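PDB 1J6U: UDP-N-acetylmuramate--L-alanine ligase, which catalyses the ATP-dependent ligation of L-alanine to UDP-N-acetylmuramate, a cytoplasmic step in peptidoglycan biosynthesis for the bacterial cell wall. Local coordinates for residues 117-122 / 184-189; 218-223 / 286-291; 180-185 / 210-215; 145-150 / 167-172. All blocks are in the same frame, centred on the assembly; numbering follows the deposited sequence.

Following the chain from the N terminus, strand 116-120 comes first and waits for its partner until strand 184-187, so contact 1 closes a loop of about sixty residues. Nested inside that loop is contact 4, a shorter closure between residues 145-150 and 167-172. Contact 3 opens just before contact 1 closes, sharing Tyr184 and Leu185 with it, and closes when helix 202-214 lies back against residues 180-185. Contact 2 then follows in series, from strand 218-222 to the end of helix 276-291. Contacts 1 and 4 pair strands of one mixed sheet in the middle domain, and contacts 2 and 3 lay a helix on each of its faces.

Contact 1. Residues 117-122 / 184-189; sequences FAVTGT and YLIITN
In the central sheet of the Mur ligase middle domain, strand 116-120 leads into the predicted ATP-binding loop and pairs in parallel with strand 184-187, Phe117 lying opposite Tyr184 and Thr120 opposite Ile187. Ala118 uses both its polar backbone atoms: its N donates to Tyr184 O and its O receives Ile186 N, each at 2.9 Å. Thr120 N to Ile186 O and Thr188 N to Thr120 O continue the pattern. The two rings meet edge-to-face, planes at 63°, with Tyr184 CD1 sitting 3.5 Å above the centre of the Phe117 ring. Replacing Phe117 with a valine removes that aromatic face, which would probably open a gap beside the Tyr184 edge and let the Tyr184 ring, whose OH is bonded to Glu115, shift. Thr120 OG1, anti to the backbone N (chi1 -168°), turns to Leu170 O, while CG2 faces Leu185 CD1 at 3.9 Å. At the loop, Gly121 CA lies 3.1 Å from Thr188 OG1, which is hydrogen-bonded to Asp123 O; a side chain here would collide with it. Thr122 N donates to Asn189 O at 3.0 Å, from above the carbonyl plane, and weakly to Asn189 OD1, which also receives Asp123 N. Helix 125-138 covers the face carrying Val119 and Ile186, helix 202-214 packs on Thr120 and Ile187, and strands 166-170 and 218-222 flank the pair.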
loop_
_atom_site.group_PDB
_atom_site.type_symbol
_atom_site.label_atom_id
_atom_site.label_comp_id
_atom_site.label_asym_id
_atom_site.label_seq_id
_atom_site.Cartn_x
_atom_site.Cartn_y
_atom_site.Cartn_z
ATOM N N PHE A 117 9.471 6.394 12.719
ATOM C CA PHE A 117 9.931 6.023 11.404
ATOM C C PHE A 117 8.744 6.305 10.466
ATOM O O PHE A 117 7.715 5.634 10.516
ATOM C CB PHE A 117 10.285 4.534 11.325
ATOM C CG PHE A 117 11.514 4.144 12.110
ATOM C CD1 PHE A 117 11.470 4.037 13.503
ATOM C CD2 PHE A 117 12.689 3.787 11.457
ATOM C CE1 PHE A 117 12.561 3.578 14.219
ATOM C CE2 PHE A 117 13.782 3.324 12.175
ATOM C CZ PHE A 117 13.709 3.220 13.553
ATOM N N ALA A 118 8.890 7.317 9.625
ATOM C CA ALA A 118 7.865 7.671 8.665
ATOM C C ALA A 118 8.302 7.384 7.225
ATOM O O ALA A 118 9.483 7.529 6.829
ATOM C CB ALA A 118 7.504 9.141 8.810
ATOM N N VAL A 119 7.337 6.953 6.432
ATOM C CA VAL A 119 7.611 6.702 5.037
ATOM C C VAL A 119 6.554 7.443 4.259
ATOM O O VAL A 119 5.379 7.384 4.598
ATOM C CB VAL A 119 7.525 5.216 4.718
ATOM C CG1 VAL A 119 7.727 4.990 3.210
ATOM C CG2 VAL A 119 8.563 4.461 5.547
ATOM N N THR A 120 6.959 8.156 3.228
ATOM C CA THR A 120 5.986 8.861 2.415
ATOM C C THR A 120 6.486 8.772 0.988
ATOM O O THR A 120 7.598 8.315 0.747
ATOM C CB THR A 120 5.838 10.360 2.797
ATOM O OG1 THR A 120 4.679 10.907 2.147
ATOM C CG2 THR A 120 7.044 11.146 2.326
ATOM N N GLY A 121 5.665 9.214 0.044
ATOM C CA GLY A 121 6.067 9.156 -1.349
ATOM C C GLY A 121 4.885 8.863 -2.259
ATOM O O GLY A 121 3.800 8.544 -1.807
ATOM N N THR A 122 5.098 8.981 -3.553
ATOM C CA THR A 122 4.037 8.734 -4.474
ATOM C C THR A 122 3.847 7.255 -4.627
ATOM O O THR A 122 2.745 6.765 -4.492
ATOM C CB THR A 122 4.347 9.303 -5.830
ATOM O OG1 THR A 122 4.413 10.731 -5.748
ATOM C CG2 THR A 122 3.280 8.869 -6.807
ATOM N N TYR A 184 13.076 9.902 11.484
ATOM C CA TYR A 184 13.543 9.433 10.191
ATOM C C TYR A 184 12.385 9.411 9.217
ATOM O O TYR A 184 11.281 9.022 9.554
ATOM C CB TYR A 184 14.084 8.022 10.333
ATOM C CG TYR A 184 14.738 7.774 11.652
ATOM C CD1 TYR A 184 14.259 6.810 12.514
ATOM C CD2 TYR A 184 15.834 8.527 12.052
ATOM C CE1 TYR A 184 14.852 6.596 13.750
ATOM C CE2 TYR A 184 16.425 8.325 13.278
ATOM C CZ TYR A 184 15.936 7.364 14.121
ATOM O OH TYR A 184 16.545 7.194 15.336
ATOM N N LEU A 185 12.669 9.820 8.000
ATOM C CA LEU A 185 11.698 9.861 6.957
ATOM C C LEU A 185 12.284 9.322 5.643
ATOM O O LEU A 185 13.352 9.790 5.178
ATOM C CB LEU A 185 11.271 11.296 6.731
ATOM C CG LEU A 185 10.507 11.500 5.429
ATOM C CD1 LEU A 185 9.079 10.997 5.667
ATOM C CD2 LEU A 185 10.533 12.976 4.992
ATOM N N ILE A 186 11.621 8.310 5.071
ATOM C CA ILE A 186 12.031 7.836 3.749
ATOM C C ILE A 186 11.008 8.479 2.797
ATOM O O ILE A 186 9.789 8.471 3.062
ATOM C CB ILE A 186 11.908 6.317 3.565
ATOM C CG1 ILE A 186 12.972 5.577 4.372
ATOM C CG2 ILE A 186 12.055 5.981 2.093
ATOM C CD1 ILE A 186 12.835 4.024 4.300
ATOM N N ILE A 187 11.500 9.085 1.729
ATOM C CA ILE A 187 10.615 9.675 0.735
ATOM C C ILE A 187 10.941 8.821 -0.477
ATOM O O ILE A 187 12.007 9.000 -1.075
ATOM C CB ILE A 187 10.980 11.128 0.384
ATOM C CG1 ILE A 187 10.900 12.028 1.624
ATOM C CG2 ILE A 187 10.036 11.641 -0.704
ATOM C CD1 ILE A 187 11.303 13.501 1.332
ATOM N N THR A 188 10.032 7.905 -0.836
ATOM C CA THR A 188 10.256 6.975 -1.968
ATOM C C THR A 188 10.451 7.696 -3.278
ATOM O O THR A 188 11.326 7.333 -4.073
ATOM C CB THR A 188 9.087 6.018 -2.150
ATOM O OG1 THR A 188 7.881 6.787 -2.211
ATOM C CG2 THR A 188 9.002 5.044 -1.002
ATOM N N ASN A 189 9.614 8.710 -3.497
ATOM C CA ASN A 189 9.658 9.555 -4.705
ATOM C C ASN A 189 8.518 10.523 -4.503
ATOM O O ASN A 189 7.709 10.366 -3.584
ATOM C CB ASN A 189 9.393 8.760 -5.978
ATOM C CG ASN A 189 8.173 7.871 -5.839
ATOM O OD1 ASN A 189 7.102 8.319 -5.414
ATOM N ND2 ASN A 189 8.332 6.600 -6.163
#

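Contact 2. Residues 218-223 / 286-291; sequences LVVTFA and IALFDS
This is helix-on-sheet packing in the middle domain: Leu218 and Val220 of strand 218-222 meet Ala287, Leu288 and Ser291 on the last turns of helix 276-291. The short segments run roughly antiparallel, at 150°, with their axes 8.7 Å apart at closest approach. Val220 meets the helix with both its branches. Its CG2 comes to 3.7 Å from Leu288 CA, pressing on the helix backbone itself, while the other branch, CG1, touches Ala287 CB at 4.0 Å. Leu288 points neither straight at the strand nor away, but with CG anti to the backbone N (chi1 172°) its CD1 reaches both Leu218 CD2 at 4.0 Å and Val220 CG2 at 4.1 Å. One methyl of Leu218 does all its touching here: CD2 also rests on Ser291 CB, 3.6 Å away. Ser291 OG turns back to Ala287 O in a weak bond, and its CB faces the strand. Leu288 also packs on Tyr184 of strand 184-187 and Ser291 on Val234 of strand 234-236, so the helix spans three strands. The joint is made of apolar carbon contacts, one of them to the helix backbone, so shape and burial hold helix and strand together rather than directional bonds.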
loop_
_atom_site.group_PDB
_atom_site.type_symbol
_atom_site.label_atom_id
_atom_site.label_comp_id
_atom_site.label_asym_id
_atom_site.label_seq_id
_atom_site.Cartn_x
_atom_site.Cartn_y
_atom_site.Cartn_z
ATOM N N LEU A 218 16.768 12.521 10.015
ATOM C CA LEU A 218 17.406 11.894 8.875
ATOM C C LEU A 218 16.378 11.646 7.763
ATOM O O LEU A 218 15.337 11.030 7.969
ATOM C CB LEU A 218 18.056 10.591 9.329
ATOM C CG LEU A 218 18.801 9.725 8.318
ATOM C CD1 LEU A 218 20.054 10.429 7.871
ATOM C CD2 LEU A 218 19.130 8.378 8.961
ATOM N N VAL A 219 16.683 12.137 6.574
ATOM C CA VAL A 219 15.791 11.976 5.457
ATOM C C VAL A 219 16.444 11.064 4.429
ATOM O O VAL A 219 17.590 11.296 4.031
ATOM C CB VAL A 219 15.462 13.363 4.801
ATOM C CG1 VAL A 219 14.628 13.172 3.549
ATOM C CG2 VAL A 219 14.676 14.235 5.776
ATOM N N VAL A 220 15.743 9.996 4.026
ATOM C CA VAL A 220 16.297 9.125 2.994
ATOM C C VAL A 220 15.531 9.511 1.752
ATOM O O VAL A 220 14.304 9.681 1.754
ATOM C CB VAL A 220 16.150 7.618 3.289
ATOM C CG1 VAL A 220 16.558 6.836 2.072
ATOM C CG2 VAL A 220 17.083 7.217 4.462
ATOM N N THR A 221 16.258 9.616 0.668
ATOM C CA THR A 221 15.637 10.077 -0.519
ATOM C C THR A 221 16.107 9.361 -1.776
ATOM O O THR A 221 17.224 8.815 -1.822
ATOM C CB THR A 221 15.891 11.580 -0.569
ATOM O OG1 THR A 221 14.651 12.251 -0.734
ATOM C CG2 THR A 221 16.884 11.945 -1.640
ATOM N N PHE A 222 15.229 9.370 -2.781
ATOM C CA PHE A 222 15.468 8.742 -4.074
ATOM C C PHE A 222 16.332 9.679 -4.931
ATOM O O PHE A 222 15.892 10.743 -5.391
ATOM C CB PHE A 222 14.119 8.427 -4.753
ATOM C CG PHE A 222 14.255 7.752 -6.078
ATOM C CD1 PHE A 222 15.254 6.806 -6.293
ATOM C CD2 PHE A 222 13.382 8.057 -7.120
ATOM C CE1 PHE A 222 15.391 6.176 -7.527
ATOM C CE2 PHE A 222 13.503 7.435 -8.359
ATOM C CZ PHE A 222 14.513 6.492 -8.564
ATOM N N ALA A 223 17.579 9.261 -5.120
ATOM C CA ALA A 223 18.557 10.043 -5.856
ATOM C C ALA A 223 18.100 10.439 -7.240
ATOM O O ALA A 223 18.610 11.398 -7.811
ATOM C CB ALA A 223 19.885 9.290 -5.929
ATOM N N ILE A 286 17.543 -0.250 3.460
ATOM C CA ILE A 286 18.930 -0.468 3.753
ATOM C C ILE A 286 19.592 0.894 4.050
ATOM O O ILE A 286 20.337 1.038 5.004
ATOM C CB ILE A 286 19.586 -1.112 2.537
ATOM C CG1 ILE A 286 19.344 -2.603 2.578
ATOM C CG2 ILE A 286 21.097 -0.824 2.492
ATOM C CD1 ILE A 286 19.612 -3.245 1.215
ATOM N N ALA A 287 19.298 1.885 3.222
ATOM C CA ALA A 287 19.878 3.185 3.388
ATOM C C ALA A 287 19.534 3.768 4.728
ATOM O O ALA A 287 20.395 4.357 5.382
ATOM C CB ALA A 287 19.442 4.133 2.257
ATOM N N LEU A 288 18.291 3.611 5.155
ATOM C CA LEU A 288 17.907 4.174 6.431
ATOM C C LEU A 288 18.660 3.510 7.590
ATOM O O LEU A 288 19.328 4.177 8.366
ATOM C CB LEU A 288 16.404 4.012 6.664
ATOM C CG LEU A 288 15.923 4.409 8.062
ATOM C CD1 LEU A 288 16.055 5.912 8.193
ATOM C CD2 LEU A 288 14.503 4.001 8.291
ATOM N N PHE A 289 18.525 2.199 7.705
ATOM C CA PHE A 289 19.148 1.439 8.766
ATOM C C PHE A 289 20.675 1.469 8.827
ATOM O O PHE A 289 21.264 1.482 9.924
ATOM C CB PHE A 289 18.636 0.007 8.718
ATOM C CG PHE A 289 17.270 -0.130 9.289
ATOM C CD1 PHE A 289 16.144 -0.215 8.465
ATOM C CD2 PHE A 289 17.099 -0.076 10.651
ATOM C CE1 PHE A 289 14.872 -0.240 9.009
ATOM C CE2 PHE A 289 15.823 -0.105 11.213
ATOM C CZ PHE A 289 14.701 -0.186 10.392
ATOM N N ASP A 290 21.299 1.470 7.656
ATOM C CA ASP A 290 22.742 1.564 7.548
ATOM C C ASP A 290 23.086 2.965 8.085
ATOM O O ASP A 290 23.981 3.134 8.903
ATOM C CB ASP A 290 23.157 1.437 6.082
ATOM C CG ASP A 290 24.642 1.102 5.914
ATOM O OD1 ASP A 290 25.169 0.335 6.726
ATOM O OD2 ASP A 290 25.281 1.571 4.959
ATOM N N SER A 291 22.336 3.969 7.657
ATOM C CA SER A 291 22.602 5.312 8.108
ATOM C C SER A 291 22.475 5.433 9.626
ATOM O O SER A 291 23.109 6.298 10.245
ATOM C CB SER A 291 21.666 6.282 7.397
ATOM O OG SER A 291 22.190 6.601 6.113
#

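Contact 3. Residues 180-185 / 210-215; sequences FSPNYL and EKISRN
Lys211 O, one turn before the end of helix 202-214, receives two donors from Asn215, the residue that meets Ser181 across the contact. Asn215 ND2 reaches it at 2.9 Å and Asn215 N at a longer 3.3 Å, from opposite faces of the carbonyl plane, the asparagine side chain folding back over the helix end to do it. The contact lies within a beta-alpha-beta unit, strand 184-187, helix 202-214, strand 218-222, with the helix lying back on the stretch that leads into its first strand. Ile212 has the largest share of the joint. With its CG1 anti to the backbone N (chi1 -170°), that branch extends over the loop, CG1 coming to 3.4 Å from Phe180 O and 4.1 Å from Pro182 CD. The other branch, CG2, crosses Leu185 at about a right angle and touches its CD2 at 3.8 Å. An alanine in place of Ile212 removes both branches, which would probably open a gap between Pro182 and Leu185 and leave the helix end less firmly seated. Leu170 of strand 166-170 backs Ile212 and Phe180. Nearer the surface, Ser181 CB lies 3.4 Å from Asn215 CB and 3.2 Å from Asn215 O.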
loop_
_atom_site.group_PDB
_atom_site.type_symbol
_atom_site.label_atom_id
_atom_site.label_comp_id
_atom_site.label_asym_id
_atom_site.label_seq_id
_atom_site.Cartn_x
_atom_site.Cartn_y
_atom_site.Cartn_z
ATOM N N PHE A 180 4.153 16.905 10.058
ATOM C CA PHE A 180 4.733 15.852 10.875
ATOM C C PHE A 180 6.230 16.127 10.995
ATOM O O PHE A 180 6.825 16.817 10.165
ATOM C CB PHE A 180 4.525 14.464 10.218
ATOM C CG PHE A 180 3.143 13.937 10.368
ATOM C CD1 PHE A 180 2.073 14.542 9.708
ATOM C CD2 PHE A 180 2.881 12.889 11.240
ATOM C CE1 PHE A 180 0.758 14.097 9.940
ATOM C CE2 PHE A 180 1.569 12.444 11.468
ATOM C CZ PHE A 180 0.516 13.048 10.822
ATOM N N SER A 181 6.847 15.598 12.031
ATOM C CA SER A 181 8.277 15.777 12.148
ATOM C C SER A 181 8.866 14.518 12.783
ATOM O O SER A 181 9.243 14.499 13.965
ATOM C CB SER A 181 8.586 17.026 12.969
ATOM O OG SER A 181 7.785 17.018 14.116
ATOM N N PRO A 182 8.931 13.437 11.992
ATOM C CA PRO A 182 9.470 12.154 12.455
ATOM C C PRO A 182 10.981 12.272 12.638
ATOM O O PRO A 182 11.600 13.255 12.199
ATOM C CB PRO A 182 9.133 11.221 11.306
ATOM C CG PRO A 182 9.333 12.167 10.077
ATOM C CD PRO A 182 8.611 13.400 10.547
ATOM N N ASN A 183 11.562 11.268 13.276
ATOM C CA ASN A 183 13.006 11.208 13.490
ATOM C C ASN A 183 13.631 10.931 12.134
ATOM O O ASN A 183 14.589 11.604 11.707
ATOM C CB ASN A 183 13.377 10.033 14.408
ATOM C CG ASN A 183 12.913 10.222 15.834
ATOM O OD1 ASN A 183 11.710 10.271 16.128
ATOM N ND2 ASN A 183 13.874 10.317 16.743
ATOM N N TYR A 184 13.076 9.902 11.484
ATOM C CA TYR A 184 13.543 9.433 10.191
ATOM C C TYR A 184 12.385 9.411 9.217
ATOM O O TYR A 184 11.281 9.022 9.554
ATOM C CB TYR A 184 14.084 8.022 10.333
ATOM C CG TYR A 184 14.738 7.774 11.652
ATOM C CD1 TYR A 184 14.259 6.810 12.514
ATOM C CD2 TYR A 184 15.834 8.527 12.052
ATOM C CE1 TYR A 184 14.852 6.596 13.750
ATOM C CE2 TYR A 184 16.425 8.325 13.278
ATOM C CZ TYR A 184 15.936 7.364 14.121
ATOM O OH TYR A 184 16.545 7.194 15.336
ATOM N N LEU A 185 12.669 9.820 8.000
ATOM C CA LEU A 185 11.698 9.861 6.957
ATOM C C LEU A 185 12.284 9.322 5.643
ATOM O O LEU A 185 13.352 9.790 5.178
ATOM C CB LEU A 185 11.271 11.296 6.731
ATOM C CG LEU A 185 10.507 11.500 5.429
ATOM C CD1 LEU A 185 9.079 10.997 5.667
ATOM C CD2 LEU A 185 10.533 12.976 4.992
ATOM N N GLU A 210 9.924 20.122 1.579
ATOM C CA GLU A 210 10.977 20.960 2.135
ATOM C C GLU A 210 10.820 21.026 3.664
ATOM O O GLU A 210 11.739 20.715 4.444
ATOM C CB GLU A 210 10.845 22.364 1.562
ATOM C CG GLU A 210 12.138 22.980 1.156
ATOM C CD GLU A 210 12.440 22.707 -0.289
ATOM O OE1 GLU A 210 11.509 22.905 -1.102
ATOM O OE2 GLU A 210 13.590 22.309 -0.606
ATOM N N LYS A 211 9.619 21.415 4.053
ATOM C CA LYS A 211 9.197 21.550 5.427
ATOM C C LYS A 211 9.311 20.300 6.288
ATOM O O LYS A 211 9.848 20.367 7.405
ATOM C CB LYS A 211 7.749 22.057 5.470
ATOM C CG LYS A 211 7.207 22.185 6.898
ATOM C CD LYS A 211 5.907 22.963 6.938
ATOM C CE LYS A 211 5.660 23.484 8.335
ATOM N NZ LYS A 211 4.599 24.529 8.330
ATOM N N ILE A 212 8.808 19.160 5.807
ATOM C CA ILE A 212 8.919 17.976 6.654
ATOM C C ILE A 212 10.385 17.571 6.741
ATOM O O ILE A 212 10.845 17.128 7.798
ATOM C CB ILE A 212 8.052 16.789 6.168
ATOM C CG1 ILE A 212 8.054 15.715 7.242
ATOM C CG2 ILE A 212 8.566 16.228 4.849
ATOM C CD1 ILE A 212 7.102 14.637 6.970
ATOM N N SER A 213 11.121 17.738 5.640
ATOM C CA SER A 213 12.540 17.423 5.654
ATOM C C SER A 213 13.210 18.209 6.781
ATOM O O SER A 213 13.896 17.614 7.622
ATOM C CB SER A 213 13.184 17.810 4.346
ATOM O OG SER A 213 12.669 17.016 3.312
ATOM N N ARG A 214 13.002 19.536 6.801
ATOM C CA ARG A 214 13.582 20.381 7.836
ATOM C C ARG A 214 13.326 19.837 9.238
ATOM O O ARG A 214 14.209 19.829 10.069
ATOM C CB ARG A 214 13.056 21.822 7.734
ATOM C CG ARG A 214 13.584 22.543 6.498
ATOM C CD ARG A 214 13.323 24.059 6.464
ATOM N NE ARG A 214 12.077 24.427 5.793
ATOM C CZ ARG A 214 10.917 24.591 6.424
ATOM N NH1 ARG A 214 10.824 24.423 7.754
ATOM N NH2 ARG A 214 9.846 24.932 5.724
ATOM N N ASN A 215 12.135 19.337 9.506
ATOM C CA ASN A 215 11.873 18.841 10.838
ATOM C C ASN A 215 12.138 17.373 11.117
ATOM O O ASN A 215 11.664 16.808 12.110
ATOM C CB ASN A 215 10.461 19.221 11.186
ATOM C CG ASN A 215 10.301 20.702 11.218
ATOM O OD1 ASN A 215 10.738 21.349 12.170
ATOM N ND2 ASN A 215 9.723 21.265 10.163
#

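Contact 4. Residues 145-150 / 167-172; sequences VFLGGI and VYELDE
Val167, Glu169 and Phe146 have the most surface buried where strand 144-146 runs parallel to strand 166-170 in the middle-domain sheet. Val167 contributes chiefly its carbonyl: Val167 O accepts Phe146 N at 2.9 Å, nearly in line with the C=O bond, and Val145 CA makes a CA-H...O contact with the same oxygen. Phe146 keeps its CB against Tyr168 CB, 3.8 Å away, while its ring leads off from the strand pair to meet Phe105, His31 and Tyr159 edge-to-face; Tyr168, for its part, sends its OH to Glu116. Beyond these residues the backbones draw apart, Phe146 O standing 3.6 Å from Glu169 N. Glu169 takes over at that point. Its CG is anti to the backbone N (chi1 -167°) and the chain continues extended, which carries the carboxylate across to Gly148, where OE1 accepts Gly148 N at 3.0 Å. The bond is bent, 130° at the hydrogen, and the donor comes from above the carboxylate plane. Glu169 OE2 lies 3.5 Å from Gly148 CA, so a side chain at that glycine would run into the carboxylate. OE1 also has a weak bond to Thr126 OG1, a predicted ATP-binding residue at the start of helix 125-138. The chemistry is thus a backbone pairing prolonged by a side chain: one carboxylate oxygen holds Gly148 N by a bent bond and, weakly, Thr126 of the helix.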
loop_
_atom_site.group_PDB
_atom_site.type_symbol
_atom_site.label_atom_id
_atom_site.label_comp_id
_atom_site.label_asym_id
_atom_site.label_seq_id
_atom_site.Cartn_x
_atom_site.Cartn_y
_atom_site.Cartn_z
ATOM N N VAL A 145 3.041 -0.285 14.701
ATOM C CA VAL A 145 2.942 -0.118 13.255
ATOM C C VAL A 145 1.562 0.360 12.752
ATOM O O VAL A 145 0.523 -0.105 13.198
ATOM C CB VAL A 145 3.295 -1.452 12.544
ATOM C CG1 VAL A 145 3.358 -1.258 11.010
ATOM C CG2 VAL A 145 4.623 -1.990 13.102
ATOM N N PHE A 146 1.589 1.300 11.818
ATOM C CA PHE A 146 0.398 1.835 11.195
ATOM C C PHE A 146 0.686 1.647 9.721
ATOM O O PHE A 146 1.426 2.423 9.112
ATOM C CB PHE A 146 0.208 3.342 11.490
ATOM C CG PHE A 146 -0.226 3.628 12.881
ATOM C CD1 PHE A 146 0.707 3.761 13.905
ATOM C CD2 PHE A 146 -1.584 3.726 13.192
ATOM C CE1 PHE A 146 0.268 3.985 15.221
ATOM C CE2 PHE A 146 -2.002 3.945 14.500
ATOM C CZ PHE A 146 -1.073 4.074 15.512
ATOM N N LEU A 147 0.074 0.630 9.136
ATOM C CA LEU A 147 0.306 0.336 7.734
ATOM C C LEU A 147 -0.886 0.700 6.872
ATOM O O LEU A 147 -2.032 0.536 7.294
ATOM C CB LEU A 147 0.534 -1.158 7.583
ATOM C CG LEU A 147 1.737 -1.650 6.810
ATOM C CD1 LEU A 147 1.365 -3.039 6.329
ATOM C CD2 LEU A 147 2.108 -0.720 5.650
ATOM N N GLY A 148 -0.603 1.152 5.655
ATOM C CA GLY A 148 -1.652 1.477 4.699
ATOM C C GLY A 148 -1.929 0.260 3.826
ATOM O O GLY A 148 -2.225 0.376 2.641
ATOM N N GLY A 149 -1.826 -0.928 4.411
ATOM C CA GLY A 149 -2.048 -2.120 3.627
ATOM C C GLY A 149 -2.047 -3.263 4.603
ATOM O O GLY A 149 -1.918 -3.023 5.803
ATOM N N ILE A 150 -2.225 -4.493 4.128
ATOM C CA ILE A 150 -2.234 -5.597 5.048
ATOM C C ILE A 150 -0.959 -6.449 4.966
ATOM O O ILE A 150 -0.547 -6.900 3.890
ATOM C CB ILE A 150 -3.447 -6.525 4.810
ATOM C CG1 ILE A 150 -4.752 -5.754 4.999
ATOM C CG2 ILE A 150 -3.373 -7.725 5.780
ATOM C CD1 ILE A 150 -4.947 -5.205 6.407
ATOM N N VAL A 167 6.239 3.063 13.549
ATOM C CA VAL A 167 6.463 3.101 12.108
ATOM C C VAL A 167 5.138 3.434 11.430
ATOM O O VAL A 167 4.107 2.797 11.714
ATOM C CB VAL A 167 6.898 1.695 11.555
ATOM C CG1 VAL A 167 7.403 1.827 10.145
ATOM C CG2 VAL A 167 7.931 1.075 12.435
ATOM N N TYR A 168 5.154 4.394 10.514
ATOM C CA TYR A 168 3.926 4.739 9.811
ATOM C C TYR A 168 4.135 5.318 8.429
ATOM O O TYR A 168 5.219 5.735 8.034
ATOM C CB TYR A 168 3.097 5.693 10.650
ATOM C CG TYR A 168 3.817 6.973 10.952
ATOM C CD1 TYR A 168 3.674 8.095 10.119
ATOM C CD2 TYR A 168 4.656 7.073 12.082
ATOM C CE1 TYR A 168 4.346 9.294 10.402
ATOM C CE2 TYR A 168 5.333 8.274 12.380
ATOM C CZ TYR A 168 5.166 9.371 11.539
ATOM O OH TYR A 168 5.769 10.543 11.869
ATOM N N GLU A 169 3.042 5.321 7.703
ATOM C CA GLU A 169 2.959 5.780 6.330
ATOM C C GLU A 169 2.396 7.210 6.349
ATOM O O GLU A 169 1.485 7.482 7.064
ATOM C CB GLU A 169 1.990 4.822 5.625
ATOM C CG GLU A 169 1.917 4.832 4.127
ATOM C CD GLU A 169 0.988 3.730 3.588
ATOM O OE1 GLU A 169 1.261 2.522 3.824
ATOM O OE2 GLU A 169 -0.022 4.079 2.927
ATOM N N LEU A 170 2.956 8.132 5.595
ATOM C CA LEU A 170 2.403 9.470 5.539
ATOM C C LEU A 170 1.917 9.654 4.117
ATOM O O LEU A 170 2.675 9.479 3.162
ATOM C CB LEU A 170 3.463 10.540 5.825
ATOM C CG LEU A 170 3.577 11.008 7.259
ATOM C CD1 LEU A 170 4.543 12.161 7.311
ATOM C CD2 LEU A 170 2.233 11.464 7.749
ATOM N N ASP A 171 0.660 10.019 3.953
ATOM C CA ASP A 171 0.170 10.219 2.598
ATOM C C ASP A 171 0.454 11.640 2.114
ATOM O O ASP A 171 -0.079 12.610 2.649
ATOM C CB ASP A 171 -1.327 9.933 2.534
ATOM C CG ASP A 171 -1.918 10.355 1.229
ATOM O OD1 ASP A 171 -1.292 10.055 0.187
ATOM O OD2 ASP A 171 -3.001 10.992 1.252
ATOM N N GLU A 172 1.289 11.765 1.097
ATOM C CA GLU A 172 1.613 13.075 0.606
ATOM C C GLU A 172 0.489 13.668 -0.220
ATOM O O GLU A 172 0.700 14.584 -1.028
ATOM C CB GLU A 172 2.931 13.058 -0.195
ATOM C CG GLU A 172 3.145 11.928 -1.220
ATOM C CD GLU A 172 2.144 11.926 -2.358
ATOM O OE1 GLU A 172 0.967 11.579 -2.100
ATOM O OE2 GLU A 172 2.534 12.272 -3.503
#